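Local coordinates for protein alpha-L-rhamnosidase (Aspergillus terreus, PDB 6GSZ) that probably hydrolyses terminal non-reducing alpha-L-rhamnose residues in alpha-L-rhamnosides and binds calcium, at residues S247-T255 / N284-H292; V792-S802 / A812-G820. All blocks are in the same frame, centred on the assembly; numbering follows the deposited sequence. Where two conformers were deposited one is given.

Overall arrangement
Two antiparallel backbone pairings, a single bridge to a loop and a beta hairpin, serve as local examples of beta pairing in separate parts of a multidomain glycosidase. Contact 1 (247-255 with 284-292) comes first in sequence and is complete before contact 2 (792-802 with 812-820) begins. Their centres lie about 65 Å apart on opposite sides of the chain's centre, with about 45 Å between nearest atoms. Contact 1 adds a loop to outermost strand 252-254 in the alpha-L-rhamnosidase N-terminal domain, whereas contact 2 belongs to the hairpin 800-807/810-819 of the C-terminal domain. The two do not touch and share no sheet, so each is local to its own part of the fold.

Contact 1. Residues S247-T255 / N284-H292; sequences SDSSWKSST and NSTGWLGTH. With ACT (acetate ion), chain B.
Ser253 and Leu289 form an isolated antiparallel bridge, a hydrogen-bonded pair, in the alpha-L-rhamnosidase N-terminal domain. Through it the loop ahead of strand 291-294 meets strand 252-254, the outermost strand of an antiparallel sheet, with strand 132-140 beside it. Both backbone bonds of the pair are made: Ser253 N gives to Leu289 O at 2.9 Å, and Leu289 N returns to Ser253 O at 2.8 Å, the latter in the carbonyl plane.

Hydroxyl groups extend the pairing past the bridge. Ser253 OG, held between its own backbone N and carbonyl carbon (chi1 62°), reaches Gly290 O at 2.9 Å from above the carbonyl plane and is also bonded to Ser119 OG of strand 116-119. Thr291 OG1 donates to Trp251 O at 2.8 Å, well above the carbonyl plane and at a more bent C=O angle, while its methyl CG2 rests against Ser253 CB. Thr291 N is buried here without a partner in the model. Trp251 closes a type I turn begun by Asp248, whose OD1 accepts from Ser250 N in an Asx turn.

Ring contacts gather round Trp288, at the end of a type II turn from Ser285. Ser254 CB sits over one face of the indole in a CH-pi contact, 3.5 Å from the centroid of the six-membered ring. The carbonyl carbon of Lys252 lies at the ring edge, near its plane; NE1 is hydrogen-bonded to Gln275 OE1.

Polar bridges finish the seam. One water links Trp288 O to Lys252 NZ; another joins Gly287 O, Ser254 OG and an acetate, probably from the crystallisation liquor, that Thr255 holds through N and OG1. Beyond CG the Lys252 chain is extended, which carries NZ alongside the turn to donate to Ser285 OG at 3.0 Å.

Contact 2. Residues V792-S802 / A812-G820; sequences VVPGGDLQQAS and ASTKWWLDG
Trp816 presents both faces of its indole to segment 792-802. Val792 CG1 lies over one, 3.5 Å from the centroid of the five-membered ring in a CH-pi contact, the two side chains crossing at a slant. Backbone occupies the opposite face: Ala801 N stands above the ring centre and Gln800 CA nearer the rim. Ala801 CB touches NE1 at 3.6 Å, and Pro794 CB and Leu798 CB meet the far end of the six-membered ring obliquely. CG of Trp816 stands between its backbone N and carbonyl carbon (chi1 61°), which turns the ring back across the neighbouring strand. Trp817, on the other sheet face, stacks with His831 of strand 828-836.

The backbones pair as an antiparallel beta hairpin of the family's C-terminal domain. Ala801 and Trp816 are a hydrogen-bonded pair, Ala801 N giving to Trp816 O at 3.1 Å and Trp816 N to Ala801 O at 3.0 Å. Leu818 N adds a bond to Gln799 O, and Leu818 CD1 packs on Leu798 O. Gln800 and Trp817 form a non-hydrogen-bonded pair whose CB atoms touch at 3.8 Å.

The indole N-H of Trp816 is satisfied by Ile775 O, at the end of helix 768-775, whose Ile775 side chain also packs on Leu798 and Ala801. Strand 430-434 flanks the hairpin beside strand 800-807, while strand 828-836, next to strand 810-819, supplies Phe830 against Val792, Pro794 and Leu818.

Contact 1. Residues S247-T255 / N284-H292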
loop_
_atom_site.group_PDB
_atom_site.type_symbol
_atom_site.label_atom_id
_atom_site.label_comp_id
_atom_site.label_asym_id
_atom_site.label_seq_id
_atom_site.Cartn_x
_atom_site.Cartn_y
_atom_site.Cartn_z
ATOM N N SER A 247 20.849 -22.773 -7.621
ATOM C CA SER A 247 19.964 -23.278 -8.659
ATOM C C SER A 247 20.792 -23.484 -9.917
ATOM O O SER A 247 21.507 -22.596 -10.376
ATOM C CB SER A 247 18.811 -22.339 -8.906
ATOM O OG SER A 247 19.240 -20.986 -9.070
ATOM N N ASP A 248 20.651 -24.672 -10.535
ATOM C CA ASP A 248 21.367 -24.995 -11.788
ATOM C C ASP A 248 20.725 -26.263 -12.360
ATOM O O ASP A 248 19.738 -26.759 -11.801
ATOM C CB ASP A 248 22.871 -25.127 -11.565
ATOM C CG ASP A 248 23.293 -26.295 -10.701
ATOM O OD1 ASP A 248 22.463 -27.215 -10.488
ATOM O OD2 ASP A 248 24.469 -26.285 -10.212
ATOM N N SER A 249 21.308 -26.770 -13.455
ATOM C CA SER A 249 20.749 -27.868 -14.252
ATOM C C SER A 249 20.874 -29.214 -13.538
ATOM O O SER A 249 20.508 -30.270 -14.102
ATOM C CB SER A 249 21.459 -27.958 -15.573
ATOM O OG SER A 249 22.702 -28.631 -15.408
ATOM N N SER A 250 21.445 -29.249 -12.320
ATOM C CA SER A 250 21.462 -30.454 -11.468
ATOM C C SER A 250 20.139 -30.713 -10.720
ATOM O O SER A 250 19.975 -31.783 -10.124
ATOM C CB SER A 250 22.623 -30.500 -10.499
ATOM O OG SER A 250 22.442 -29.535 -9.462
ATOM N N TRP A 251 19.233 -29.726 -10.697
ATOM C CA TRP A 251 17.965 -29.897 -10.030
ATOM C C TRP A 251 17.044 -30.775 -10.878
ATOM O O TRP A 251 17.246 -30.915 -12.077
ATOM C CB TRP A 251 17.375 -28.507 -9.750
ATOM C CG TRP A 251 18.061 -27.653 -8.733
ATOM C CD1 TRP A 251 19.397 -27.372 -8.620
ATOM C CD2 TRP A 251 17.391 -26.952 -7.691
ATOM N NE1 TRP A 251 19.606 -26.500 -7.590
ATOM C CE2 TRP A 251 18.397 -26.254 -6.994
ATOM C CE3 TRP A 251 16.062 -26.873 -7.240
ATOM C CZ2 TRP A 251 18.093 -25.425 -5.916
ATOM C CZ3 TRP A 251 15.775 -26.036 -6.178
ATOM C CH2 TRP A 251 16.793 -25.372 -5.500
ATOM N N LYS A 252 16.022 -31.281 -10.219
ATOM C CA LYS A 252 14.950 -32.021 -10.888
ATOM C C LYS A 252 13.625 -31.305 -10.700
ATOM O O LYS A 252 13.486 -30.439 -9.820
ATOM C CB LYS A 252 14.833 -33.442 -10.357
ATOM C CG LYS A 252 16.075 -34.303 -10.604
ATOM C CD LYS A 252 15.777 -35.778 -10.378
ATOM C CE LYS A 252 16.981 -36.667 -10.362
ATOM N NZ LYS A 252 16.491 -38.058 -10.293
ATOM N N SER A 253 12.657 -31.606 -11.548
ATOM C CA SER A 253 11.382 -30.897 -11.572
ATOM C C SER A 253 10.219 -31.845 -11.854
ATOM O O SER A 253 10.363 -32.941 -12.436
ATOM C CB SER A 253 11.400 -29.788 -12.621
ATOM O OG SER A 253 11.584 -30.332 -13.918
ATOM N N SER A 254 9.031 -31.452 -11.453
ATOM C CA SER A 254 7.790 -32.236 -11.680
ATOM C C SER A 254 6.593 -31.332 -11.456
ATOM O O SER A 254 6.657 -30.405 -10.640
ATOM C CB SER A 254 7.717 -33.364 -10.683
ATOM O OG SER A 254 6.555 -34.138 -10.851
ATOM N N THR A 255 5.463 -31.618 -12.084
ATOM C CA THR A 255 4.217 -31.113 -11.635
ATOM C C THR A 255 3.849 -31.749 -10.299
ATOM O O THR A 255 4.421 -32.764 -9.887
ATOM C CB THR A 255 3.109 -31.362 -12.658
ATOM O OG1 THR A 255 3.023 -32.780 -12.856
ATOM C CG2 THR A 255 3.359 -30.603 -13.937
ATOM N N ASN A 284 11.792 -40.667 -3.492
ATOM C CA ASN A 284 11.721 -41.385 -4.767
ATOM C C ASN A 284 11.458 -40.369 -5.880
ATOM O O ASN A 284 10.324 -40.019 -6.111
ATOM C CB ASN A 284 10.580 -42.420 -4.801
ATOM C CG ASN A 284 10.426 -43.093 -6.153
ATOM O OD1 ASN A 284 11.349 -43.055 -6.978
ATOM N ND2 ASN A 284 9.281 -43.738 -6.381
ATOM N N SER A 285 12.499 -39.955 -6.594
ATOM C CA SER A 285 12.345 -38.947 -7.631
ATOM C C SER A 285 12.251 -39.589 -9.019
ATOM O O SER A 285 12.472 -38.911 -10.020
ATOM C CB SER A 285 13.468 -37.966 -7.582
ATOM O OG SER A 285 14.663 -38.586 -7.992
ATOM N N THR A 286 11.936 -40.895 -9.067
ATOM C CA THR A 286 11.596 -41.552 -10.287
ATOM C C THR A 286 10.457 -40.804 -10.953
ATOM O O THR A 286 9.441 -40.422 -10.306
ATOM C CB THR A 286 11.174 -43.008 -10.066
ATOM O OG1 THR A 286 12.381 -43.547 -9.518
ATOM C CG2 THR A 286 10.702 -43.723 -11.324
ATOM N N GLY A 287 10.642 -40.573 -12.240
ATOM C CA GLY A 287 9.633 -39.896 -12.992
ATOM C C GLY A 287 9.797 -38.393 -12.992
ATOM O O GLY A 287 9.135 -37.754 -13.799
ATOM N N TRP A 288 10.663 -37.839 -12.130
ATOM C CA TRP A 288 10.958 -36.421 -12.200
ATOM C C TRP A 288 11.822 -36.153 -13.431
ATOM O O TRP A 288 12.599 -37.009 -13.898
ATOM C CB TRP A 288 11.584 -35.887 -10.903
ATOM C CG TRP A 288 10.618 -35.754 -9.772
ATOM C CD1 TRP A 288 9.695 -36.654 -9.351
ATOM C CD2 TRP A 288 10.412 -34.590 -8.939
ATOM N NE1 TRP A 288 8.938 -36.172 -8.324
ATOM C CE2 TRP A 288 9.349 -34.898 -8.055
ATOM C CE3 TRP A 288 10.976 -33.306 -8.854
ATOM C CZ2 TRP A 288 8.872 -33.983 -7.108
ATOM C CZ3 TRP A 288 10.491 -32.403 -7.938
ATOM C CH2 TRP A 288 9.456 -32.742 -7.071
ATOM N N LEU A 289 11.654 -34.963 -13.964
ATOM C CA LEU A 289 12.346 -34.505 -15.147
ATOM C C LEU A 289 13.588 -33.718 -14.760
ATOM O O LEU A 289 13.720 -33.266 -13.612
ATOM C CB LEU A 289 11.391 -33.630 -15.960
ATOM C CG LEU A 289 10.084 -34.285 -16.363
ATOM C CD1 LEU A 289 9.230 -33.326 -17.160
ATOM C CD2 LEU A 289 10.326 -35.561 -17.145
ATOM N N GLY A 290 14.407 -33.422 -15.775
ATOM C CA GLY A 290 15.503 -32.511 -15.580
ATOM C C GLY A 290 15.071 -31.051 -15.559
ATOM O O GLY A 290 13.867 -30.713 -15.601
ATOM N N THR A 291 16.111 -30.222 -15.525
ATOM C CA THR A 291 15.992 -28.767 -15.526
ATOM C C THR A 291 17.062 -28.199 -16.461
ATOM O O THR A 291 18.033 -28.893 -16.806
ATOM C CB THR A 291 16.111 -28.151 -14.114
ATOM O OG1 THR A 291 17.383 -28.497 -13.545
ATOM C CG2 THR A 291 14.992 -28.562 -13.181
ATOM N N HIS A 292 16.866 -26.939 -16.868
ATOM C CA HIS A 292 17.803 -26.237 -17.770
ATOM C C HIS A 292 17.850 -24.760 -17.384
ATOM O O HIS A 292 16.945 -24.318 -16.680
ATOM C CB HIS A 292 17.413 -26.483 -19.241
ATOM C CG HIS A 292 16.052 -26.006 -19.593
ATOM N ND1 HIS A 292 14.969 -26.852 -19.664
ATOM C CD2 HIS A 292 15.594 -24.775 -19.929
ATOM C CE1 HIS A 292 13.897 -26.163 -20.000
ATOM N NE2 HIS A 292 14.253 -24.887 -20.173
HETATM C C ACT B . 5.096 -33.736 -15.311
HETATM O O ACT B . 6.021 -33.358 -14.468
HETATM O OXT ACT B . 3.921 -34.128 -14.988
HETATM C CH3 ACT B . 5.198 -33.579 -16.753
HETATM O O HOH W 1 14.610 -38.651 -12.843
HETATM O O HOH W 2 7.318 -35.595 -13.711
#

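Contact 2. Residues V792-S802 / A812-G820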
loop_
_atom_site.group_PDB
_atom_site.type_symbol
_atom_site.label_atom_id
_atom_site.label_comp_id
_atom_site.label_asym_id
_atom_site.label_seq_id
_atom_site.Cartn_x
_atom_site.Cartn_y
_atom_site.Cartn_z
ATOM N N VAL A 792 -8.063 20.721 16.233
ATOM C CA VAL A 792 -9.328 20.064 16.246
ATOM C C VAL A 792 -10.446 21.055 15.923
ATOM O O VAL A 792 -10.526 22.112 16.557
ATOM C CB VAL A 792 -9.616 19.393 17.597
ATOM C CG1 VAL A 792 -11.073 18.931 17.665
ATOM C CG2 VAL A 792 -8.622 18.287 17.890
ATOM N N VAL A 793 -11.323 20.716 14.985
ATOM C CA VAL A 793 -12.503 21.511 14.666
ATOM C C VAL A 793 -13.742 20.680 14.966
ATOM O O VAL A 793 -14.159 19.874 14.136
ATOM C CB VAL A 793 -12.491 22.032 13.217
ATOM C CG1 VAL A 793 -13.669 22.968 12.960
ATOM C CG2 VAL A 793 -11.186 22.740 12.880
ATOM N N PRO A 794 -14.345 20.807 16.168
ATOM C CA PRO A 794 -15.525 20.024 16.502
ATOM C C PRO A 794 -16.714 20.497 15.659
ATOM O O PRO A 794 -16.747 21.624 15.194
ATOM C CB PRO A 794 -15.776 20.262 18.003
ATOM C CG PRO A 794 -14.845 21.358 18.414
ATOM C CD PRO A 794 -13.948 21.716 17.246
ATOM N N GLY A 795 -17.676 19.590 15.495
ATOM C CA GLY A 795 -18.856 19.858 14.745
ATOM C C GLY A 795 -19.620 18.579 14.522
ATOM O O GLY A 795 -19.316 17.556 15.117
ATOM N N GLY A 796 -20.652 18.675 13.700
ATOM C CA GLY A 796 -21.420 17.522 13.293
ATOM C C GLY A 796 -22.112 16.816 14.444
ATOM O O GLY A 796 -22.369 15.609 14.366
ATOM N N ASP A 797 -22.442 17.544 15.515
ATOM C CA ASP A 797 -23.048 16.876 16.695
ATOM C C ASP A 797 -22.157 15.758 17.292
ATOM O O ASP A 797 -22.647 14.934 18.090
ATOM C CB ASP A 797 -24.453 16.359 16.373
ATOM C CG ASP A 797 -25.502 17.461 16.253
ATOM O OD1 ASP A 797 -25.361 18.465 16.953
ATOM O OD2 ASP A 797 -26.468 17.295 15.459
ATOM N N LEU A 798 -20.845 15.746 17.007
ATOM C CA LEU A 798 -19.938 14.836 17.711
ATOM C C LEU A 798 -19.779 15.291 19.160
ATOM O O LEU A 798 -19.661 16.503 19.426
ATOM C CB LEU A 798 -18.556 14.824 17.048
ATOM C CG LEU A 798 -18.463 14.232 15.649
ATOM C CD1 LEU A 798 -17.011 14.197 15.185
ATOM C CD2 LEU A 798 -19.055 12.859 15.605
ATOM N N GLN A 799 -19.755 14.325 20.076
ATOM C CA GLN A 799 -19.530 14.576 21.481
ATOM C C GLN A 799 -18.064 14.303 21.854
ATOM O O GLN A 799 -17.602 14.770 22.863
ATOM C CB GLN A 799 -20.483 13.715 22.316
ATOM C CG GLN A 799 -21.957 14.080 22.165
ATOM C CD GLN A 799 -22.740 13.157 21.253
ATOM O OE1 GLN A 799 -22.663 11.927 21.346
ATOM N NE2 GLN A 799 -23.534 13.751 20.372
ATOM N N GLN A 800 -17.368 13.475 21.067
ATOM C CA GLN A 800 -15.975 13.129 21.353
ATOM C C GLN A 800 -15.318 12.473 20.141
ATOM O O GLN A 800 -16.009 11.932 19.273
ATOM C CB GLN A 800 -15.799 12.190 22.535
ATOM C CG GLN A 800 -16.583 10.914 22.510
ATOM C CD GLN A 800 -16.166 10.112 23.727
ATOM O OE1 GLN A 800 -15.162 9.394 23.716
ATOM N NE2 GLN A 800 -16.871 10.311 24.822
ATOM N N ALA A 801 -13.980 12.542 20.105
ATOM C CA ALA A 801 -13.221 11.775 19.113
ATOM C C ALA A 801 -11.822 11.509 19.639
ATOM O O ALA A 801 -11.259 12.304 20.399
ATOM C CB ALA A 801 -13.174 12.499 17.800
ATOM N N SER A 802 -11.275 10.365 19.221
ATOM C CA SER A 802 -9.943 9.941 19.596
ATOM C C SER A 802 -9.173 9.558 18.335
ATOM O O SER A 802 -9.603 8.693 17.552
ATOM C CB SER A 802 -9.971 8.784 20.579
ATOM O OG SER A 802 -10.662 9.139 21.764
ATOM N N ALA A 812 1.758 10.450 18.676
ATOM C CA ALA A 812 0.991 11.675 18.823
ATOM C C ALA A 812 -0.482 11.303 18.947
ATOM O O ALA A 812 -0.925 10.333 18.329
ATOM C CB ALA A 812 1.182 12.599 17.648
ATOM N N SER A 813 -1.265 12.041 19.721
ATOM C CA SER A 813 -2.684 11.695 19.802
ATOM C C SER A 813 -3.491 12.893 20.239
ATOM O O SER A 813 -2.971 13.793 20.934
ATOM C CB SER A 813 -2.950 10.534 20.735
ATOM O OG SER A 813 -2.686 10.850 22.088
ATOM N N THR A 814 -4.783 12.842 19.913
ATOM C CA THR A 814 -5.771 13.750 20.474
ATOM C C THR A 814 -6.940 12.920 21.006
ATOM O O THR A 814 -7.373 11.938 20.416
ATOM C CB THR A 814 -6.267 14.769 19.443
ATOM O OG1 THR A 814 -6.842 14.058 18.337
ATOM C CG2 THR A 814 -5.143 15.655 18.968
ATOM N N LYS A 815 -7.461 13.339 22.145
ATOM C CA LYS A 815 -8.720 12.860 22.675
ATOM C C LYS A 815 -9.470 14.107 23.138
ATOM O O LYS A 815 -8.977 14.829 23.994
ATOM C CB LYS A 815 -8.533 11.890 23.846
ATOM C CG LYS A 815 -9.818 11.340 24.462
ATOM C CD LYS A 815 -9.600 10.500 25.728
ATOM C CE LYS A 815 -8.859 11.245 26.820
ATOM N NZ LYS A 815 -8.663 10.433 28.048
ATOM N N TRP A 816 -10.612 14.377 22.527
ATOM C CA TRP A 816 -11.397 15.543 22.919
ATOM C C TRP A 816 -12.845 15.153 23.167
ATOM O O TRP A 816 -13.334 14.142 22.674
ATOM C CB TRP A 816 -11.294 16.687 21.907
ATOM C CG TRP A 816 -11.776 16.386 20.527
ATOM C CD1 TRP A 816 -11.028 15.937 19.470
ATOM C CD2 TRP A 816 -13.122 16.524 20.041
ATOM N NE1 TRP A 816 -11.824 15.801 18.367
ATOM C CE2 TRP A 816 -13.111 16.153 18.676
ATOM C CE3 TRP A 816 -14.330 16.957 20.604
ATOM C CZ2 TRP A 816 -14.246 16.226 17.877
ATOM C CZ3 TRP A 816 -15.461 17.015 19.814
ATOM C CH2 TRP A 816 -15.418 16.633 18.468
ATOM N N TRP A 817 -13.522 15.971 23.968
ATOM C CA TRP A 817 -14.910 15.745 24.234
ATOM C C TRP A 817 -15.562 17.073 24.590
ATOM O O TRP A 817 -14.868 18.051 24.960
ATOM C CB TRP A 817 -15.111 14.672 25.324
ATOM C CG TRP A 817 -14.605 15.011 26.699
ATOM C CD1 TRP A 817 -15.343 15.450 27.770
ATOM C CD2 TRP A 817 -13.255 14.915 27.174
ATOM N NE1 TRP A 817 -14.540 15.659 28.862
ATOM C CE2 TRP A 817 -13.256 15.316 28.535
ATOM C CE3 TRP A 817 -12.041 14.531 26.595
ATOM C CZ2 TRP A 817 -12.093 15.346 29.300
ATOM C CZ3 TRP A 817 -10.890 14.574 27.348
ATOM C CH2 TRP A 817 -10.916 14.984 28.683
ATOM N N LEU A 818 -16.884 17.105 24.431
ATOM C CA LEU A 818 -17.667 18.287 24.737
ATOM C C LEU A 818 -18.663 18.006 25.857
ATOM O O LEU A 818 -19.209 16.922 25.943
ATOM C CB LEU A 818 -18.481 18.675 23.506
ATOM C CG LEU A 818 -17.694 19.132 22.295
ATOM C CD1 LEU A 818 -18.605 19.262 21.109
ATOM C CD2 LEU A 818 -17.072 20.476 22.566
ATOM N N ASP A 819 -18.982 19.049 26.622
ATOM C CA ASP A 819 -20.115 19.018 27.553
ATOM C C ASP A 819 -20.434 20.468 27.950
ATOM O O ASP A 819 -20.013 21.391 27.268
ATOM C CB ASP A 819 -19.815 18.060 28.708
ATOM C CG ASP A 819 -18.557 18.395 29.481
ATOM O OD1 ASP A 819 -18.235 19.613 29.592
ATOM O OD2 ASP A 819 -17.925 17.429 29.993
ATOM N N GLY A 820 -21.218 20.666 29.007
ATOM C CA GLY A 820 -21.617 22.037 29.453
ATOM C C GLY A 820 -22.251 22.872 28.335
ATOM O O GLY A 820 -23.170 22.422 27.597
#